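Dimethyl-sulfide monooxygenase (Hyphomicrobium sulfonivorans, PDB 6AK1) catalyses the FMN-dependent oxidation of dimethyl sulfide to methanethiol and formaldehyde, using NADH and molecular oxygen, as the large subunit of a two-subunit monooxygenase. Local coordinates at residues Ile5-Phe10 against Tyr411-Leu416; Met279-Ile284 against Asp380-Trp385; Thr40-Glu45 against Ala399-Ser404. One frame throughout, in Å; residues are numbered along the deposited sequence.

Overall arrangement
All three contacts are buried and belong to the TIM barrel. Interactions 1 and 3 lie where its last strand and helix meet the first, and interaction 2 among the later strands and helices. Interaction 1 and interaction 2 reach the same parallel sheet, each setting a strand against a helix, and they merge into one apolar layer through Leu382, which packs on Ile412 and Leu416. Interaction 1 is purely aliphatic, whereas interaction 2 adds a methionine over an indole. Interaction 3 shares helix 403-418 with interaction 1 but lies at its N-terminal end, where Pro402 is partly exposed and a hydroxyl joins the contact. Ala399 of interaction 3 also touches Ile284 of interaction 2, at the end of that strand.

Interaction 1. Residues Ile5-Phe10 against Tyr411-Leu416; sequences IVLNAF and YIVPEL
Aliphatic packing of Ile5 and Leu7 on Val413 and Leu416 sets the start of strand 6-12 against helix 403-418, in the buried layer between sheet and helices. Leu7 straddles the helix surface with its two methyl branches: CD1 lies 4.1 Å from CG2 of Val413, while CD2 approaches Leu416 CD1 at 4.5 Å. Leu416 is likewise shared. The other methyl of Leu416, CD2, meets Ile5 CD1 at 4.2 Å, the two side chains crossing at about a right angle. Leu416 thus touches both Ile5, just before the strand, and Leu7 within it. In Leu7, CG is turned away from the carbonyl carbon (chi1 -57°) and the chain runs on extended, which carries the forked end out to the helix. Strand 6-12 is the first of the TIM barrel and helix 403-418 follows strand 393-397, its parallel neighbour; the contact thus belongs to the seam where the two ends of the barrel come together. Phe408, earlier on the same helix, touches Leu7, Val413 and Leu416 alike and extends the apolar surface. On the other side of the strand, Asn8 ND2 is hydrogen-bonded to Asn395 OD1 and Phe10 packs against Phe55 and Phe245.

Interaction 2. Residues Met279-Ile284 against Asp380-Trp385; sequences MLLTVI and DELERW
Met279, the first residue of this part of strand 276-284, lays its terminal methyl over one face of the Trp385 indole, with the sulfur to the side. Its CG sits between the backbone N and the carbonyl carbon (chi1 59°), and a bend at the CG-SD bond then folds the terminal methyl onto the ring. Met279 CE stands 3.4 Å from the centroid of the six-membered ring of Trp385 and only 11° off the ring normal, a CH-pi contact made almost straight down on the face. The sulfur takes a more oblique place, with Met279 SD 3.4 Å from Trp385 CE3, beside the CD2-CE3 bond and off the ring centre, a Met-aromatic contact. The indole is held from within its own helix as well: Trp385 NE1 donates to Glu381 OE1, one turn earlier, at 2.7 Å with an N-H...O angle of 153°. The acceptor lies slightly out of the ring plane and is met on the anti side of the carboxylate. This bond restricts rotation of the ring, and the carboxylate would be expected to polarise the N-H. Helix 375-388 connects the parallel strands 370-372 and 393-397 in a beta-alpha-beta crossover of the TIM barrel, and strand 276-284 pairs with both of those strands. Two residues on, Leu281 again faces the helix. CG of Leu281 swings to the side opposite the backbone N, which sends CD2 to within 3.5 Å of Leu382 CD2, closer than two methyl groups normally come, while the two side chains cross obliquely. Leu371 touches both leucines, and Phe394 touches Met279 and Leu281.

Interaction 3. Residues Thr40-Glu45 against Ala399-Ser404; sequences TNMAME and AVTPGS
Successive turns about the Met42 side-chain bonds, with CG opposite the backbone N (chi1 178°) and then bends at chi2 (56°) and chi3 (56°), curl its methyl toward Thr401 and Pro402. Met42 CE alone makes the touch, 3.6 Å from CB of Pro402 and 3.5 Å from OG1 of Thr401. It meets the proline ring at its CB corner, and the methionine crosses the threonine side chain at about a right angle. The peptide bond between Thr401 and Pro402 is cis, a sharp turn in the backbone just before helix 403-418 begins. OG1 of Thr401 also points opposite its own backbone N, which turns the hydroxyl to the methionine methyl; its polar partner is the hydroxyl of Tyr38, one turn earlier on the helix that carries Met42. Helix 36-48 is the one that follows the first barrel strand, and the loop 399-402 leads from the last strand into helix 403-418, so the contact joins the helix after the first strand to the loop after the last strand of the TIM barrel. A second link between the same helices runs through Glu45, whose OE2 is hydrogen-bonded to Thr406 OG1 and salt-bridged to Arg48. The methyl-to-oxygen approach is therefore van der Waals packing beside a hydroxyl already engaged with Tyr38, and across these residues the cohesion is apolar, resting on one thioether methyl set against a cis-proline turn.

Interaction 1. Residues Ile5-Phe10 against Tyr411-Leu416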
loop_
_atom_site.group_PDB
_atom_site.type_symbol
_atom_site.label_atom_id
_atom_site.label_comp_id
_atom_site.label_asym_id
_atom_site.label_seq_id
_atom_site.Cartn_x
_atom_site.Cartn_y
_atom_site.Cartn_z
ATOM N N ILE A 5 -5.065 16.796 -5.335
ATOM C CA ILE A 5 -3.986 15.998 -4.760
ATOM C C ILE A 5 -4.580 14.916 -3.857
ATOM O O ILE A 5 -5.426 15.197 -2.998
ATOM C CB ILE A 5 -3.000 16.892 -3.995
ATOM C CG1 ILE A 5 -2.409 17.950 -4.945
ATOM C CG2 ILE A 5 -1.908 16.066 -3.374
ATOM C CD1 ILE A 5 -1.521 18.996 -4.257
ATOM N N VAL A 6 -4.148 13.673 -4.063
ATOM C CA VAL A 6 -4.617 12.545 -3.266
ATOM C C VAL A 6 -3.777 12.458 -1.997
ATOM O O VAL A 6 -2.543 12.410 -2.058
ATOM C CB VAL A 6 -4.545 11.238 -4.076
ATOM C CG1 VAL A 6 -4.795 10.031 -3.172
ATOM C CG2 VAL A 6 -5.560 11.261 -5.218
ATOM N N LEU A 7 -4.441 12.433 -0.839
ATOM C CA LEU A 7 -3.758 12.410 0.452
ATOM C C LEU A 7 -4.002 11.070 1.133
ATOM O O LEU A 7 -5.147 10.729 1.443
ATOM C CB LEU A 7 -4.245 13.555 1.335
ATOM C CG LEU A 7 -4.073 14.931 0.690
ATOM C CD1 LEU A 7 -4.765 16.011 1.511
ATOM C CD2 LEU A 7 -2.592 15.248 0.464
ATOM N N ASN A 8 -2.932 10.312 1.352
ATOM C CA ASN A 8 -2.983 9.034 2.045
ATOM C C ASN A 8 -2.088 9.085 3.277
ATOM O O ASN A 8 -0.998 9.674 3.238
ATOM C CB ASN A 8 -2.496 7.870 1.160
ATOM C CG ASN A 8 -3.400 7.584 -0.021
ATOM O OD1 ASN A 8 -4.562 7.986 -0.069
ATOM N ND2 ASN A 8 -2.864 6.843 -0.977
ATOM N N ALA A 9 -2.528 8.431 4.354
ATOM C CA ALA A 9 -1.652 8.183 5.488
ATOM C C ALA A 9 -1.000 6.816 5.323
ATOM O O ALA A 9 -1.681 5.815 5.089
ATOM C CB ALA A 9 -2.409 8.255 6.819
ATOM N N PHE A 10 0.316 6.789 5.430
ATOM C CA PHE A 10 1.109 5.573 5.369
ATOM C C PHE A 10 1.394 5.136 6.804
ATOM O O PHE A 10 1.916 5.926 7.609
ATOM C CB PHE A 10 2.390 5.854 4.579
ATOM C CG PHE A 10 3.168 4.638 4.161
ATOM C CD1 PHE A 10 2.537 3.520 3.631
ATOM C CD2 PHE A 10 4.557 4.644 4.244
ATOM C CE1 PHE A 10 3.278 2.408 3.234
ATOM C CE2 PHE A 10 5.310 3.539 3.836
ATOM C CZ PHE A 10 4.668 2.419 3.338
ATOM N N TYR A 411 -2.046 22.331 9.540
ATOM C CA TYR A 411 -1.184 23.357 8.959
ATOM C C TYR A 411 -1.174 23.370 7.435
ATOM O O TYR A 411 -1.026 24.443 6.848
ATOM C CB TYR A 411 0.261 23.173 9.418
ATOM C CG TYR A 411 0.558 23.423 10.875
ATOM C CD1 TYR A 411 0.665 24.715 11.365
ATOM C CD2 TYR A 411 0.805 22.364 11.742
ATOM C CE1 TYR A 411 0.968 24.947 12.681
ATOM C CE2 TYR A 411 1.113 22.587 13.065
ATOM C CZ TYR A 411 1.198 23.891 13.528
ATOM O OH TYR A 411 1.517 24.144 14.843
ATOM N N ILE A 412 -1.264 22.213 6.780
ATOM C CA ILE A 412 -1.093 22.115 5.325
ATOM C C ILE A 412 -2.432 22.044 4.585
ATOM O O ILE A 412 -2.632 22.748 3.603
ATOM C CB ILE A 412 -0.201 20.910 4.957
ATOM C CG1 ILE A 412 1.150 20.981 5.676
ATOM C CG2 ILE A 412 -0.023 20.833 3.445
ATOM C CD1 ILE A 412 1.806 22.359 5.634
ATOM N N VAL A 413 -3.355 21.179 5.062
ATOM C CA VAL A 413 -4.639 21.037 4.342
ATOM C C VAL A 413 -5.364 22.330 4.141
ATOM O O VAL A 413 -5.921 22.534 3.045
ATOM C CB VAL A 413 -5.510 19.958 5.074
ATOM C CG1 VAL A 413 -6.983 20.133 4.721
ATOM C CG2 VAL A 413 -5.056 18.559 4.690
ATOM N N PRO A 414 -5.438 23.283 5.101
ATOM C CA PRO A 414 -6.100 24.562 4.799
ATOM C C PRO A 414 -5.423 25.326 3.678
ATOM O O PRO A 414 -6.111 25.967 2.876
ATOM C CB PRO A 414 -6.023 25.327 6.132
ATOM C CG PRO A 414 -5.884 24.268 7.172
ATOM C CD PRO A 414 -4.986 23.250 6.509
ATOM N N GLU A 415 -4.086 25.272 3.597
ATOM C CA GLU A 415 -3.376 25.948 2.515
ATOM C C GLU A 415 -3.621 25.267 1.179
ATOM O O GLU A 415 -3.786 25.947 0.163
ATOM C CB GLU A 415 -1.879 26.004 2.799
ATOM C CG GLU A 415 -1.067 26.688 1.691
ATOM C CD GLU A 415 -1.403 28.174 1.530
ATOM O OE1 GLU A 415 -1.751 28.826 2.537
ATOM O OE2 GLU A 415 -1.322 28.687 0.396
ATOM N N LEU A 416 -3.647 23.923 1.156
ATOM C CA LEU A 416 -3.939 23.204 -0.086
ATOM C C LEU A 416 -5.380 23.442 -0.534
ATOM O O LEU A 416 -5.654 23.513 -1.736
ATOM C CB LEU A 416 -3.670 21.698 0.073
ATOM C CG LEU A 416 -2.221 21.204 0.225
ATOM C CD1 LEU A 416 -2.159 19.687 0.445
ATOM C CD2 LEU A 416 -1.359 21.604 -0.976
#

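Interaction 2. Residues Met279-Ile284 against Asp380-Trp385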
loop_
_atom_site.group_PDB
_atom_site.type_symbol
_atom_site.label_atom_id
_atom_site.label_comp_id
_atom_site.label_asym_id
_atom_site.label_seq_id
_atom_site.Cartn_x
_atom_site.Cartn_y
_atom_site.Cartn_z
ATOM N N MET A 279 3.623 8.787 -4.077
ATOM C CA MET A 279 5.025 8.708 -3.715
ATOM C C MET A 279 5.167 8.767 -2.204
ATOM O O MET A 279 4.379 9.406 -1.513
ATOM C CB MET A 279 5.840 9.836 -4.361
ATOM C CG MET A 279 5.377 11.238 -3.975
ATOM S SD MET A 279 6.457 12.554 -4.575
ATOM C CE MET A 279 7.767 12.518 -3.343
ATOM N N LEU A 280 6.180 8.088 -1.700
ATOM C CA LEU A 280 6.509 8.162 -0.288
ATOM C C LEU A 280 7.065 9.547 0.039
ATOM O O LEU A 280 7.893 10.087 -0.702
ATOM C CB LEU A 280 7.512 7.065 0.070
ATOM C CG LEU A 280 8.189 7.145 1.444
ATOM C CD1 LEU A 280 7.143 6.923 2.505
ATOM C CD2 LEU A 280 9.282 6.109 1.562
ATOM N N LEU A 281 6.592 10.125 1.142
ATOM C CA LEU A 281 7.015 11.447 1.585
ATOM C C LEU A 281 6.734 11.568 3.073
ATOM O O LEU A 281 5.690 11.105 3.554
ATOM C CB LEU A 281 6.291 12.570 0.835
ATOM C CG LEU A 281 6.726 14.011 1.144
ATOM C CD1 LEU A 281 8.192 14.290 0.691
ATOM C CD2 LEU A 281 5.796 14.974 0.465
ATOM N N THR A 282 7.673 12.183 3.791
ATOM C CA THR A 282 7.517 12.534 5.198
ATOM C C THR A 282 7.536 14.049 5.330
ATOM O O THR A 282 8.502 14.700 4.916
ATOM C CB THR A 282 8.634 11.919 6.040
ATOM O OG1 THR A 282 8.669 10.504 5.814
ATOM C CG2 THR A 282 8.409 12.222 7.528
ATOM N N VAL A 283 6.494 14.604 5.934
ATOM C CA VAL A 283 6.336 16.041 6.092
ATOM C C VAL A 283 6.451 16.376 7.574
ATOM O O VAL A 283 5.667 15.878 8.393
ATOM C CB VAL A 283 4.995 16.522 5.520
ATOM C CG1 VAL A 283 4.794 18.022 5.794
ATOM C CG2 VAL A 283 4.924 16.221 4.034
ATOM N N ILE A 284 7.429 17.212 7.918
ATOM C CA ILE A 284 7.525 17.832 9.235
ATOM C C ILE A 284 7.182 19.303 9.057
ATOM O O ILE A 284 7.873 20.022 8.317
ATOM C CB ILE A 284 8.925 17.679 9.860
ATOM C CG1 ILE A 284 9.469 16.246 9.723
ATOM C CG2 ILE A 284 8.916 18.147 11.331
ATOM C CD1 ILE A 284 8.890 15.262 10.709
ATOM N N ASP A 380 4.137 24.594 -1.456
ATOM C CA ASP A 380 4.826 24.836 -2.718
ATOM C C ASP A 380 5.461 23.552 -3.241
ATOM O O ASP A 380 5.310 23.212 -4.418
ATOM C CB ASP A 380 5.900 25.922 -2.567
ATOM C CG ASP A 380 5.332 27.333 -2.454
ATOM O OD1 ASP A 380 4.117 27.539 -2.676
ATOM O OD2 ASP A 380 6.127 28.255 -2.144
ATOM N N GLU A 381 6.192 22.830 -2.381
ATOM C CA GLU A 381 6.896 21.639 -2.855
ATOM C C GLU A 381 5.921 20.511 -3.189
ATOM O O GLU A 381 6.135 19.770 -4.154
ATOM C CB GLU A 381 7.945 21.177 -1.830
ATOM C CG GLU A 381 9.144 20.459 -2.492
ATOM C CD GLU A 381 10.013 19.628 -1.536
ATOM O OE1 GLU A 381 9.728 18.414 -1.341
ATOM O OE2 GLU A 381 11.003 20.183 -1.003
ATOM N N LEU A 382 4.831 20.380 -2.421
ATOM C CA LEU A 382 3.824 19.368 -2.736
ATOM C C LEU A 382 3.241 19.587 -4.128
ATOM O O LEU A 382 3.021 18.626 -4.880
ATOM C CB LEU A 382 2.702 19.374 -1.688
ATOM C CG LEU A 382 3.022 18.993 -0.242
ATOM C CD1 LEU A 382 1.741 19.002 0.606
ATOM C CD2 LEU A 382 3.683 17.627 -0.182
ATOM N N GLU A 383 2.974 20.849 -4.484
ATOM C CA GLU A 383 2.500 21.161 -5.831
ATOM C C GLU A 383 3.572 20.913 -6.882
ATOM O O GLU A 383 3.245 20.595 -8.029
ATOM C CB GLU A 383 2.025 22.610 -5.909
ATOM C CG GLU A 383 0.754 22.854 -5.119
ATOM C CD GLU A 383 0.065 24.140 -5.537
ATOM O OE1 GLU A 383 -0.819 24.080 -6.417
ATOM O OE2 GLU A 383 0.422 25.214 -4.997
ATOM N N ARG A 384 4.826 21.039 -6.505
ATOM C CA ARG A 384 5.910 20.788 -7.414
ATOM C C ARG A 384 6.010 19.291 -7.732
ATOM O O ARG A 384 6.153 18.946 -8.861
ATOM C CB ARG A 384 7.230 21.321 -6.881
ATOM C CG ARG A 384 8.053 22.116 -7.840
ATOM C CD ARG A 384 9.468 22.283 -7.344
ATOM N NE ARG A 384 10.437 21.874 -8.330
ATOM C CZ ARG A 384 11.633 21.390 -8.067
ATOM N NH1 ARG A 384 12.035 21.235 -6.832
ATOM N NH2 ARG A 384 12.417 21.054 -9.045
ATOM N N TRP A 385 5.929 18.424 -6.724
ATOM C CA TRP A 385 5.946 16.980 -6.952
ATOM C C TRP A 385 4.761 16.542 -7.804
ATOM O O TRP A 385 4.887 15.641 -8.634
ATOM C CB TRP A 385 5.918 16.216 -5.631
ATOM C CG TRP A 385 7.155 16.256 -4.777
ATOM C CD1 TRP A 385 7.325 16.977 -3.634
ATOM C CD2 TRP A 385 8.357 15.491 -4.952
ATOM N NE1 TRP A 385 8.558 16.725 -3.094
ATOM C CE2 TRP A 385 9.222 15.829 -3.893
ATOM C CE3 TRP A 385 8.796 14.576 -5.917
ATOM C CZ2 TRP A 385 10.495 15.276 -3.759
ATOM C CZ3 TRP A 385 10.055 14.019 -5.780
ATOM C CH2 TRP A 385 10.890 14.368 -4.703
#

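Interaction 3. Residues Thr40-Glu45 against Ala399-Ser404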
loop_
_atom_site.group_PDB
_atom_site.type_symbol
_atom_site.label_atom_id
_atom_site.label_comp_id
_atom_site.label_asym_id
_atom_site.label_seq_id
_atom_site.Cartn_x
_atom_site.Cartn_y
_atom_site.Cartn_z
ATOM N N THR A 40 -8.700 3.242 15.714
ATOM C CA THR A 40 -9.981 3.921 15.511
ATOM C C THR A 40 -9.825 5.437 15.601
ATOM O O THR A 40 -10.456 6.171 14.830
ATOM C CB THR A 40 -11.045 3.413 16.501
ATOM O OG1 THR A 40 -10.613 3.609 17.856
ATOM C CG2 THR A 40 -11.297 1.944 16.276
ATOM N N ASN A 41 -8.986 5.926 16.523
ATOM C CA ASN A 41 -8.679 7.358 16.558
ATOM C C ASN A 41 -7.988 7.818 15.271
ATOM O O ASN A 41 -8.275 8.900 14.762
ATOM C CB ASN A 41 -7.786 7.692 17.754
ATOM C CG ASN A 41 -8.505 7.584 19.072
ATOM O OD1 ASN A 41 -9.736 7.665 19.138
ATOM N ND2 ASN A 41 -7.735 7.427 20.144
ATOM N N MET A 42 -7.056 7.018 14.748
ATOM C CA MET A 42 -6.389 7.365 13.492
ATOM C C MET A 42 -7.395 7.505 12.346
ATOM O O MET A 42 -7.381 8.505 11.612
ATOM C CB MET A 42 -5.314 6.314 13.163
ATOM C CG MET A 42 -4.563 6.530 11.828
ATOM S SD MET A 42 -3.774 8.174 11.733
ATOM C CE MET A 42 -2.788 8.103 13.220
ATOM N N ALA A 43 -8.300 6.520 12.197
ATOM C CA ALA A 43 -9.259 6.540 11.090
ATOM C C ALA A 43 -10.187 7.744 11.177
ATOM O O ALA A 43 -10.511 8.360 10.155
ATOM C CB ALA A 43 -10.083 5.238 11.060
ATOM N N MET A 44 -10.648 8.078 12.384
ATOM C CA MET A 44 -11.507 9.244 12.541
ATOM C C MET A 44 -10.750 10.530 12.243
ATOM O O MET A 44 -11.300 11.452 11.627
ATOM C CB MET A 44 -12.085 9.283 13.950
ATOM C CG MET A 44 -13.013 8.118 14.257
ATOM S SD MET A 44 -13.983 8.435 15.754
ATOM C CE MET A 44 -12.795 8.046 17.022
ATOM N N GLU A 45 -9.487 10.605 12.677
ATOM C CA GLU A 45 -8.678 11.789 12.443
ATOM C C GLU A 45 -8.399 11.992 10.953
ATOM O O GLU A 45 -8.347 13.135 10.487
ATOM C CB GLU A 45 -7.374 11.682 13.240
ATOM C CG GLU A 45 -6.360 12.778 12.954
ATOM C CD GLU A 45 -6.721 14.122 13.600
ATOM O OE1 GLU A 45 -7.884 14.295 14.014
ATOM O OE2 GLU A 45 -5.830 15.000 13.702
ATOM N N ALA A 399 6.985 10.539 11.273
ATOM C CA ALA A 399 8.085 10.490 12.227
ATOM C C ALA A 399 7.552 10.227 13.626
ATOM O O ALA A 399 8.068 9.366 14.348
ATOM C CB ALA A 399 8.878 11.798 12.205
ATOM N N VAL A 400 6.515 10.966 14.011
ATOM C CA VAL A 400 5.742 10.682 15.212
ATOM C C VAL A 400 4.287 10.553 14.795
ATOM O O VAL A 400 3.832 11.200 13.849
ATOM C CB VAL A 400 5.906 11.761 16.308
ATOM C CG1 VAL A 400 7.368 11.918 16.691
ATOM C CG2 VAL A 400 5.328 13.079 15.853
ATOM N N THR A 401 3.561 9.694 15.491
ATOM C CA THR A 401 2.169 9.447 15.169
ATOM C C THR A 401 1.391 9.559 16.471
ATOM O O THR A 401 1.882 9.119 17.509
ATOM C CB THR A 401 1.989 8.054 14.487
ATOM O OG1 THR A 401 0.601 7.811 14.217
ATOM C CG2 THR A 401 2.538 6.956 15.359
ATOM N N PRO A 402 0.186 10.162 16.432
ATOM C CA PRO A 402 -0.527 10.641 15.243
ATOM C C PRO A 402 -0.197 12.052 14.825
ATOM O O PRO A 402 -0.880 12.540 13.913
ATOM C CB PRO A 402 -1.981 10.609 15.691
ATOM C CG PRO A 402 -1.869 11.099 17.113
ATOM C CD PRO A 402 -0.651 10.327 17.640
ATOM N N GLY A 403 0.775 12.700 15.483
ATOM C CA GLY A 403 1.013 14.117 15.235
ATOM C C GLY A 403 1.332 14.432 13.785
ATOM O O GLY A 403 0.989 15.512 13.289
ATOM N N SER A 404 1.975 13.492 13.080
ATOM C CA SER A 404 2.335 13.732 11.687
ATOM C C SER A 404 1.098 13.987 10.834
ATOM O O SER A 404 1.089 14.904 10.010
ATOM C CB SER A 404 3.132 12.548 11.146
ATOM O OG SER A 404 2.901 12.388 9.756
#